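Local structure of glycinin A3B4 subunit (Glycine max, 2D5F) at residues B[58-63]-B[164-169]. The protein serves as a seed storage globulin of the 11S family in soybean, built of two cupin domains and assembled into hexamers. Sequence-based numbering, arbitrary orientation.
With CO3 (carbonate ion), chain E.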
# COMPACT_ATOMS: atom_id res chain seq x y z
N HIS B 58 -19.74 32.62 -1.21
CA HIS B 58 -18.40 32.72 -0.65
C HIS B 58 -17.45 32.62 -1.84
O HIS B 58 -17.33 31.57 -2.47
CB HIS B 58 -18.16 31.58 0.34
CG HIS B 58 -16.85 31.67 1.06
ND1 HIS B 58 -16.40 30.68 1.90
CD2 HIS B 58 -15.91 32.64 1.08
CE1 HIS B 58 -15.23 31.04 2.41
NE2 HIS B 58 -14.92 32.23 1.93
N LEU B 59 -16.78 33.72 -2.15
CA LEU B 59 -15.86 33.77 -3.28
C LEU B 59 -14.77 32.70 -3.24
O LEU B 59 -14.25 32.35 -2.17
CB LEU B 59 -15.22 35.16 -3.38
CG LEU B 59 -16.23 36.32 -3.48
CD1 LEU B 59 -15.49 37.63 -3.69
CD2 LEU B 59 -17.19 36.07 -4.63
N PRO B 60 -14.41 32.16 -4.41
CA PRO B 60 -13.38 31.11 -4.51
C PRO B 60 -12.05 31.39 -3.81
O PRO B 60 -11.47 32.47 -3.96
CB PRO B 60 -13.23 30.91 -6.02
CG PRO B 60 -13.62 32.24 -6.59
CD PRO B 60 -14.81 32.63 -5.74
N SER B 61 -11.59 30.41 -3.05
CA SER B 61 -10.33 30.52 -2.33
C SER B 61 -9.75 29.13 -2.05
O SER B 61 -10.43 28.12 -2.23
CB SER B 61 -10.53 31.24 -1.00
OG SER B 61 -11.25 30.42 -0.09
N TYR B 62 -8.49 29.10 -1.61
CA TYR B 62 -7.83 27.85 -1.26
C TYR B 62 -6.83 28.11 -0.12
O TYR B 62 -6.37 29.24 0.07
CB TYR B 62 -7.11 27.24 -2.46
CG TYR B 62 -6.01 28.09 -3.06
CD1 TYR B 62 -6.30 29.07 -4.01
CD2 TYR B 62 -4.68 27.92 -2.67
CE1 TYR B 62 -5.29 29.85 -4.57
CE2 TYR B 62 -3.66 28.69 -3.22
CZ TYR B 62 -3.97 29.66 -4.17
OH TYR B 62 -2.98 30.44 -4.72
N SER B 63 -6.53 27.06 0.64
CA SER B 63 -5.59 27.14 1.75
C SER B 63 -4.64 25.94 1.66
O SER B 63 -5.01 24.89 1.13
CB SER B 63 -6.33 27.12 3.09
OG SER B 63 -7.13 28.29 3.24
N TYR B 164 -7.35 34.09 -1.75
CA TYR B 164 -8.56 34.35 -2.53
C TYR B 164 -8.23 34.55 -4.00
O TYR B 164 -7.27 35.23 -4.35
CB TYR B 164 -9.32 35.57 -1.99
CG TYR B 164 -10.25 35.24 -0.85
CD1 TYR B 164 -9.84 35.41 0.48
CD2 TYR B 164 -11.51 34.69 -1.08
CE1 TYR B 164 -10.67 35.03 1.54
CE2 TYR B 164 -12.34 34.31 -0.04
CZ TYR B 164 -11.92 34.48 1.27
OH TYR B 164 -12.74 34.07 2.30
N LEU B 165 -9.03 33.93 -4.86
CA LEU B 165 -8.85 34.05 -6.29
C LEU B 165 -9.65 35.25 -6.82
O LEU B 165 -9.43 35.71 -7.94
CB LEU B 165 -9.32 32.77 -6.99
CG LEU B 165 -8.37 31.57 -6.89
CD1 LEU B 165 -9.11 30.29 -7.18
CD2 LEU B 165 -7.21 31.77 -7.85
N ALA B 166 -10.57 35.74 -6.00
CA ALA B 166 -11.40 36.88 -6.40
C ALA B 166 -11.81 37.75 -5.22
O ALA B 166 -11.68 37.35 -4.07
CB ALA B 166 -12.66 36.38 -7.12
N GLY B 167 -12.29 38.94 -5.54
CA GLY B 167 -12.73 39.87 -4.52
C GLY B 167 -11.63 40.64 -3.82
O GLY B 167 -10.45 40.53 -4.15
N ASN B 168 -12.04 41.44 -2.84
CA ASN B 168 -11.13 42.23 -2.03
C ASN B 168 -11.50 41.88 -0.60
O ASN B 168 -12.30 42.57 0.04
CB ASN B 168 -11.33 43.72 -2.28
CG ASN B 168 -10.53 44.57 -1.33
OD1 ASN B 168 -9.36 44.27 -1.06
ND2 ASN B 168 -11.15 45.63 -0.82
N PRO B 169 -10.92 40.80 -0.07
CA PRO B 169 -11.19 40.34 1.29
C PRO B 169 -10.50 41.09 2.41
O PRO B 169 -9.53 41.81 2.19
CB PRO B 169 -10.73 38.89 1.25
CG PRO B 169 -9.48 39.00 0.40
CD PRO B 169 -9.94 39.91 -0.74
C CO3 E . -17.74 27.96 3.49
O1 CO3 E . -18.07 28.68 2.49
O2 CO3 E . -16.50 27.79 3.75
O3 CO3 E . -18.65 27.42 4.22
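The imidazole of His58 is gripped at both nitrogens, linking Tyr164 to a carbonate ion, probably taken up from the crystallisation liquor, in the pocket of the first cupin β-barrel. NE2 donates to Tyr164 OH at 2.9 Å, with the hydroxyl oxygen lying in the imidazole plane; ND1 donates to CO3 O1 at 2.7 Å. With both nitrogens donating, the imidazole is probably doubly protonated and cationic, which would suit the anion that Arg50, Thr133 and Tyr131 also bind. CG of His58 stands anti to the backbone N (chi1 -174°), which brings the ring rim to rim with the phenol, their planes inclined at 53°. Glu172 is a second hydrogen-bonding partner of Tyr164 OH, so the hydroxyl bridges carboxylate and imidazole. Replacing His58 by alanine would remove both N-H donors and is likely to leave carbonate O1 and the Tyr164 hydroxyl each short of a partner, with a gap between them. Strand 56-62 runs antiparallel to the short strand 163-164, with Ser61 and Tyr164 as a non-hydrogen-bonded pair. Ser61 CB sits over one face of the phenol, a CH-pi contact 3.9 Å from the centroid, while Leu59 O lies at the ring's edge. Beyond this pair 164-169 continues as a loop that stays against the strand, and Leu165 N donates to Pro60 O at 3.0 Å. Pro60 packs on Leu165 and Ala166; Tyr62 directs its ring edge at Leu165 CG and stacks on Trp384 of the second subunit, where Asn427 O is hydrogen-bonded to its hydroxyl. Gly167, at positive phi, leaves room for Leu59, whose CD1 lies 3.7 Å from Gly167 CA.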